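Local coordinates for polysaccharide deacetylase-like protein (Bacillus anthracis, PDB 4V33) that probably removes acetyl groups from a cell-wall polysaccharide, binds a zinc ion, and is one of two such proteins required for osmotic stability and cell shape maintenance in the bacterium, at residues A[70-84]-A[113-126]. Residues are numbered along the deposited sequence; the frame is centred on the assembly and turned at random.
Sequences DTLTEVQYKIWRTAD and KRGEFQIEAIGIKE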
loop_
_atom_site.group_PDB
_atom_site.type_symbol
_atom_site.label_atom_id
_atom_site.label_comp_id
_atom_site.label_asym_id
_atom_site.label_seq_id
_atom_site.Cartn_x
_atom_site.Cartn_y
_atom_site.Cartn_z
ATOM N N ASP A 70 -0.809 -12.532 38.641
ATOM C CA ASP A 70 0.331 -13.062 39.378
ATOM C C ASP A 70 1.207 -11.951 39.956
ATOM O O ASP A 70 1.294 -10.853 39.401
ATOM C CB ASP A 70 1.203 -13.928 38.454
ATOM C CG ASP A 70 0.788 -15.389 38.444
ATOM O OD1 ASP A 70 1.279 -16.150 39.303
ATOM O OD2 ASP A 70 -0.010 -15.781 37.566
ATOM N N THR A 71 1.869 -12.251 41.065
ATOM C CA THR A 71 2.901 -11.383 41.627
ATOM C C THR A 71 4.179 -11.530 40.813
ATOM O O THR A 71 4.696 -12.636 40.678
ATOM C CB THR A 71 3.222 -11.774 43.081
ATOM O OG1 THR A 71 2.101 -11.471 43.921
ATOM C CG2 THR A 71 4.446 -11.019 43.586
ATOM N N LEU A 72 4.695 -10.424 40.285
ATOM C CA LEU A 72 5.873 -10.473 39.421
ATOM C C LEU A 72 6.986 -9.534 39.859
ATOM O O LEU A 72 6.736 -8.494 40.465
ATOM C CB LEU A 72 5.483 -10.091 37.989
ATOM C CG LEU A 72 4.420 -10.901 37.251
ATOM C CD1 LEU A 72 4.146 -10.280 35.894
ATOM C CD2 LEU A 72 4.863 -12.355 37.103
ATOM N N THR A 73 8.219 -9.892 39.513
ATOM C CA THR A 73 9.346 -8.997 39.731
ATOM C C THR A 73 9.744 -8.318 38.428
ATOM O O THR A 73 10.387 -7.270 38.434
ATOM C CB THR A 73 10.569 -9.734 40.301
ATOM O OG1 THR A 73 10.903 -10.842 39.456
ATOM C CG2 THR A 73 10.275 -10.242 41.701
ATOM N N GLU A 74 9.333 -8.904 37.306
ATOM C CA GLU A 74 9.799 -8.449 36.006
ATOM C C GLU A 74 8.807 -8.831 34.917
ATOM O O GLU A 74 8.121 -9.845 35.023
ATOM C CB GLU A 74 11.163 -9.104 35.731
ATOM C CG GLU A 74 11.801 -8.811 34.385
ATOM C CD GLU A 74 13.072 -9.619 34.168
ATOM O OE1 GLU A 74 13.435 -10.415 35.066
ATOM O OE2 GLU A 74 13.707 -9.458 33.101
ATOM N N VAL A 75 8.727 -8.009 33.878
ATOM C CA VAL A 75 8.009 -8.367 32.663
ATOM C C VAL A 75 9.003 -8.312 31.518
ATOM O O VAL A 75 9.777 -7.363 31.407
ATOM C CB VAL A 75 6.833 -7.404 32.380
ATOM C CG1 VAL A 75 6.294 -7.597 30.963
ATOM C CG2 VAL A 75 5.725 -7.612 33.409
ATOM N N GLN A 76 9.008 -9.341 30.678
ATOM C CA GLN A 76 9.839 -9.303 29.479
ATOM C C GLN A 76 8.966 -9.184 28.255
ATOM O O GLN A 76 8.043 -9.975 28.070
ATOM C CB GLN A 76 10.718 -10.551 29.382
ATOM C CG GLN A 76 11.660 -10.691 30.567
ATOM C CD GLN A 76 12.704 -11.775 30.379
ATOM O OE1 GLN A 76 12.630 -12.579 29.449
ATOM N NE2 GLN A 76 13.679 -11.805 31.273
ATOM N N TYR A 77 9.262 -8.186 27.428
ATOM C CA TYR A 77 8.502 -7.940 26.211
ATOM C C TYR A 77 9.297 -8.402 25.006
ATOM O O TYR A 77 10.333 -7.816 24.680
ATOM C CB TYR A 77 8.218 -6.444 26.044
ATOM C CG TYR A 77 7.424 -5.795 27.155
ATOM C CD1 TYR A 77 6.039 -5.764 27.112
ATOM C CD2 TYR A 77 8.062 -5.179 28.223
ATOM C CE1 TYR A 77 5.297 -5.149 28.117
ATOM C CE2 TYR A 77 7.328 -4.554 29.237
ATOM C CZ TYR A 77 5.946 -4.547 29.172
ATOM O OH TYR A 77 5.202 -3.935 30.162
ATOM N N LYS A 78 8.820 -9.450 24.344
ATOM C CA LYS A 78 9.447 -9.901 23.111
ATOM C C LYS A 78 8.810 -9.114 21.976
ATOM O O LYS A 78 7.590 -9.140 21.805
ATOM C CB LYS A 78 9.235 -11.398 22.888
ATOM C CG LYS A 78 9.903 -11.909 21.609
ATOM C CD LYS A 78 9.494 -13.341 21.280
ATOM C CE LYS A 78 10.042 -14.312 22.302
ATOM N NZ LYS A 78 9.744 -15.735 21.928
ATOM N N ILE A 79 9.637 -8.406 21.220
ATOM C CA ILE A 79 9.123 -7.492 20.208
ATOM C C ILE A 79 9.834 -7.720 18.889
ATOM O O ILE A 79 11.058 -7.912 18.847
ATOM C CB ILE A 79 9.301 -6.021 20.637
ATOM C CG1 ILE A 79 8.610 -5.780 21.982
ATOM C CG2 ILE A 79 8.748 -5.073 19.574
ATOM C CD1 ILE A 79 8.706 -4.354 22.486
ATOM N N TRP A 80 9.056 -7.722 17.813
ATOM C CA TRP A 80 9.622 -7.771 16.476
ATOM C C TRP A 80 8.742 -7.023 15.499
ATOM O O TRP A 80 7.552 -6.821 15.739
ATOM C CB TRP A 80 9.816 -9.212 16.003
ATOM C CG TRP A 80 8.558 -9.981 15.719
ATOM C CD1 TRP A 80 7.976 -10.182 14.498
ATOM C CD2 TRP A 80 7.758 -10.695 16.666
ATOM N NE1 TRP A 80 6.853 -10.963 14.633
ATOM C CE2 TRP A 80 6.699 -11.294 15.954
ATOM C CE3 TRP A 80 7.831 -10.885 18.052
ATOM C CZ2 TRP A 80 5.719 -12.063 16.579
ATOM C CZ3 TRP A 80 6.856 -11.651 18.670
ATOM C CH2 TRP A 80 5.814 -12.228 17.932
ATOM N N ARG A 81 9.339 -6.615 14.386
ATOM C CA ARG A 81 8.570 -6.017 13.305
ATOM C C ARG A 81 7.987 -7.126 12.469
ATOM O O ARG A 81 8.720 -7.994 12.004
ATOM C CB ARG A 81 9.479 -5.198 12.408
ATOM C CG ARG A 81 9.876 -3.897 12.990
ATOM C CD ARG A 81 10.644 -3.051 12.001
ATOM N NE ARG A 81 9.827 -2.551 10.898
ATOM C CZ ARG A 81 9.954 -2.946 9.635
ATOM N NH1 ARG A 81 10.852 -3.864 9.316
ATOM N NH2 ARG A 81 9.185 -2.424 8.689
ATOM N N THR A 82 6.679 -7.079 12.257
ATOM C CA THR A 82 6.001 -8.087 11.451
ATOM C C THR A 82 6.693 -8.283 10.101
ATOM O O THR A 82 6.888 -9.416 9.645
ATOM C CB THR A 82 4.542 -7.697 11.245
ATOM O OG1 THR A 82 3.899 -7.645 12.527
ATOM C CG2 THR A 82 3.830 -8.706 10.361
ATOM N N ALA A 83 7.096 -7.170 9.497
ATOM C CA ALA A 83 7.733 -7.175 8.181
ATOM C C ALA A 83 9.045 -7.955 8.156
ATOM O O ALA A 83 9.430 -8.506 7.124
ATOM C CB ALA A 83 7.966 -5.749 7.713
ATOM N N ASP A 84 9.731 -8.005 9.291
ATOM C CA ASP A 84 11.042 -8.645 9.358
ATOM C C ASP A 84 10.982 -10.086 9.872
ATOM O O ASP A 84 11.939 -10.852 9.707
ATOM C CB ASP A 84 11.993 -7.809 10.214
ATOM C CG ASP A 84 12.398 -6.519 9.540
ATOM O OD1 ASP A 84 12.347 -6.470 8.297
ATOM O OD2 ASP A 84 12.778 -5.561 10.247
ATOM N N LYS A 113 13.045 1.829 11.700
ATOM C CA LYS A 113 11.994 1.243 10.889
ATOM C C LYS A 113 10.615 1.436 11.518
ATOM O O LYS A 113 10.488 1.589 12.729
ATOM C CB LYS A 113 12.262 -0.246 10.663
ATOM C CG LYS A 113 13.470 -0.559 9.803
ATOM C CD LYS A 113 13.877 -2.019 10.016
ATOM C CE LYS A 113 14.881 -2.507 8.990
ATOM N NZ LYS A 113 15.187 -3.956 9.204
ATOM N N ARG A 114 9.588 1.427 10.674
ATOM C CA ARG A 114 8.223 1.680 11.113
ATOM C C ARG A 114 7.313 0.508 10.745
ATOM O O ARG A 114 7.787 -0.575 10.391
ATOM C CB ARG A 114 7.733 3.002 10.512
ATOM C CG ARG A 114 8.612 4.181 10.925
ATOM C CD ARG A 114 8.167 5.504 10.303
ATOM N NE ARG A 114 6.783 5.803 10.632
ATOM C CZ ARG A 114 6.394 6.368 11.769
ATOM N NH1 ARG A 114 7.290 6.690 12.697
ATOM N NH2 ARG A 114 5.107 6.598 11.987
ATOM N N GLY A 115 6.007 0.708 10.843
ATOM C CA GLY A 115 5.070 -0.373 10.603
ATOM C C GLY A 115 4.574 -1.047 11.869
ATOM O O GLY A 115 4.651 -0.484 12.965
ATOM N N GLU A 116 4.047 -2.256 11.703
ATOM C CA GLU A 116 3.506 -3.031 12.816
ATOM C C GLU A 116 4.605 -3.768 13.579
ATOM O O GLU A 116 5.453 -4.455 12.990
ATOM C CB GLU A 116 2.478 -4.036 12.306
ATOM C CG GLU A 116 1.759 -4.819 13.403
ATOM C CD GLU A 116 0.887 -5.909 12.828
ATOM O OE1 GLU A 116 1.428 -6.961 12.433
ATOM O OE2 GLU A 116 -0.339 -5.709 12.745
ATOM N N PHE A 117 4.585 -3.600 14.892
ATOM C CA PHE A 117 5.467 -4.333 15.788
ATOM C C PHE A 117 4.603 -5.239 16.652
ATOM O O PHE A 117 3.665 -4.774 17.291
ATOM C CB PHE A 117 6.224 -3.369 16.701
ATOM C CG PHE A 117 7.220 -2.492 15.990
ATOM C CD1 PHE A 117 6.801 -1.390 15.254
ATOM C CD2 PHE A 117 8.577 -2.752 16.090
ATOM C CE1 PHE A 117 7.719 -0.572 14.618
ATOM C CE2 PHE A 117 9.503 -1.927 15.465
ATOM C CZ PHE A 117 9.070 -0.844 14.713
ATOM N N GLN A 118 4.920 -6.531 16.677
ATOM C CA GLN A 118 4.233 -7.455 17.576
ATOM C C GLN A 118 4.916 -7.500 18.937
ATOM O O GLN A 118 6.136 -7.335 19.032
ATOM C CB GLN A 118 4.144 -8.850 16.946
ATOM C CG GLN A 118 3.223 -8.840 15.727
ATOM C CD GLN A 118 3.007 -10.198 15.107
ATOM O OE1 GLN A 118 2.589 -11.144 15.778
ATOM N NE2 GLN A 118 3.276 -10.303 13.809
ATOM N N ILE A 119 4.115 -7.691 19.984
ATOM C CA ILE A 119 4.598 -7.687 21.357
ATOM C C ILE A 119 4.048 -8.909 22.090
ATOM O O ILE A 119 2.836 -9.101 22.152
ATOM C CB ILE A 119 4.141 -6.414 22.118
ATOM C CG1 ILE A 119 4.542 -5.146 21.355
ATOM C CG2 ILE A 119 4.714 -6.408 23.544
ATOM C CD1 ILE A 119 3.860 -3.875 21.862
ATOM N N GLU A 120 4.938 -9.738 22.633
ATOM C CA GLU A 120 4.537 -10.849 23.493
ATOM C C GLU A 120 5.148 -10.631 24.858
ATOM O O GLU A 120 6.370 -10.545 24.983
ATOM C CB GLU A 120 5.055 -12.187 22.975
ATOM C CG GLU A 120 4.521 -12.661 21.651
ATOM C CD GLU A 120 5.048 -14.053 21.313
ATOM O OE1 GLU A 120 5.964 -14.539 22.025
ATOM O OE2 GLU A 120 4.546 -14.664 20.351
ATOM N N ALA A 121 4.308 -10.568 25.883
ATOM C CA ALA A 121 4.795 -10.330 27.235
ATOM C C ALA A 121 4.741 -11.584 28.089
ATOM O O ALA A 121 3.757 -12.319 28.066
ATOM C CB ALA A 121 3.991 -9.231 27.891
ATOM N N ILE A 122 5.815 -11.819 28.837
ATOM C CA ILE A 122 5.836 -12.847 29.867
ATOM C C ILE A 122 6.244 -12.209 31.178
ATOM O O ILE A 122 6.877 -11.156 31.191
ATOM C CB ILE A 122 6.806 -14.016 29.537
ATOM C CG1 ILE A 122 8.269 -13.558 29.578
ATOM C CG2 ILE A 122 6.438 -14.663 28.208
ATOM C CD1 ILE A 122 9.268 -14.684 29.335
ATOM N N GLY A 123 5.850 -12.831 32.285
ATOM C CA GLY A 123 6.232 -12.338 33.591
ATOM C C GLY A 123 7.259 -13.254 34.223
ATOM O O GLY A 123 7.308 -14.445 33.910
ATOM N N ILE A 124 8.086 -12.697 35.103
ATOM C CA ILE A 124 9.054 -13.488 35.855
ATOM C C ILE A 124 8.778 -13.323 37.341
ATOM O O ILE A 124 8.695 -12.194 37.830
ATOM C CB ILE A 124 10.501 -13.022 35.595
ATOM C CG1 ILE A 124 10.727 -12.715 34.109
ATOM C CG2 ILE A 124 11.503 -14.055 36.137
ATOM C CD1 ILE A 124 10.601 -13.914 33.209
ATOM N N LYS A 125 8.638 -14.439 38.058
ATOM C CA LYS A 125 8.461 -14.409 39.513
ATOM C C LYS A 125 9.813 -14.261 40.211
ATOM O O LYS A 125 10.867 -14.394 39.580
ATOM C CB LYS A 125 7.794 -15.696 40.017
ATOM C CG LYS A 125 6.590 -16.181 39.228
ATOM C CD LYS A 125 5.299 -15.526 39.666
ATOM C CE LYS A 125 4.893 -15.925 41.078
ATOM N NZ LYS A 125 3.587 -15.293 41.412
ATOM N N GLU A 126 9.771 -14.009 41.519
ATOM C CA GLU A 126 10.990 -13.848 42.306
ATOM C C GLU A 126 11.905 -15.074 42.217
ATOM O O GLU A 126 13.126 -14.930 42.149
ATOM C CB GLU A 126 10.657 -13.527 43.769
ATOM C CG GLU A 126 11.884 -13.302 44.645
ATOM C CD GLU A 126 11.531 -12.765 46.020
ATOM O OE1 GLU A 126 11.023 -11.627 46.101
ATOM O OE2 GLU A 126 11.767 -13.477 47.019
HETATM O O HOH W 1 7.326 -12.917 42.525
HETATM O O HOH W 2 7.379 -16.753 21.415
HETATM O O HOH W 3 6.049 -4.584 10.246
HETATM O O HOH W 4 13.898 -4.774 6.648
#
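Trp80 swings CG between its own backbone N and carbonyl carbon (chi1 69°), which lays the indole along the sheet toward Gln118, while Arg81 bends at chi3 (70°) to bring its guanidinium round to the carbonyl of Arg114. Gln118 CB then sits over one face of the indole, 3.7 Å from the centroid of the six-membered ring, a CH-pi contact; the Glu120 carboxylate meets the ring at its edge, and its OE2 also forms a salt bridge with Lys86. The Gln118 amide runs on to Thr82, where NE2 donates to OG1 at 3.0 Å, and OG1 in turn donates to the anti lone pair of Glu116 OE1 at 2.6 Å. Arg81 grips Arg114 side-on, NE and NH2 each 2.9 Å from Arg114 O, which lies in the guanidinium plane, with Lys113 CB packed over one face. Asp84 OD2 pairs with Arg81 NH1 and, from above its carboxylate plane, with Lys113 NZ at 3.1 Å; Glu111 gives that lysine a second anionic partner.

Away from this end, strands 74-81 and 115-124 pair antiparallel at the centre of the four-stranded sheet of the fibronectin type III domain. Tyr77, Ile79, Phe117 and Ile119 line its buried face, where Tyr77 and Ala121 touch strand 60-66. The pairing ends in a classic beta bulge, Thr73 and Glu74 together opposite Ile124. Beyond it Lys125 NZ bonds Thr71 O at 3.0 Å and Asp70 OD1 in a salt bridge; Gln46 bonds the other Asp70 oxygen. The chemistry implies one apolar and one largely polar face, with ion pairs beyond both strand ends: Asp84 probably offsets two neighbouring cations, and the doubly gripped carbonyl fixes the Arg81 guanidinium's rotation.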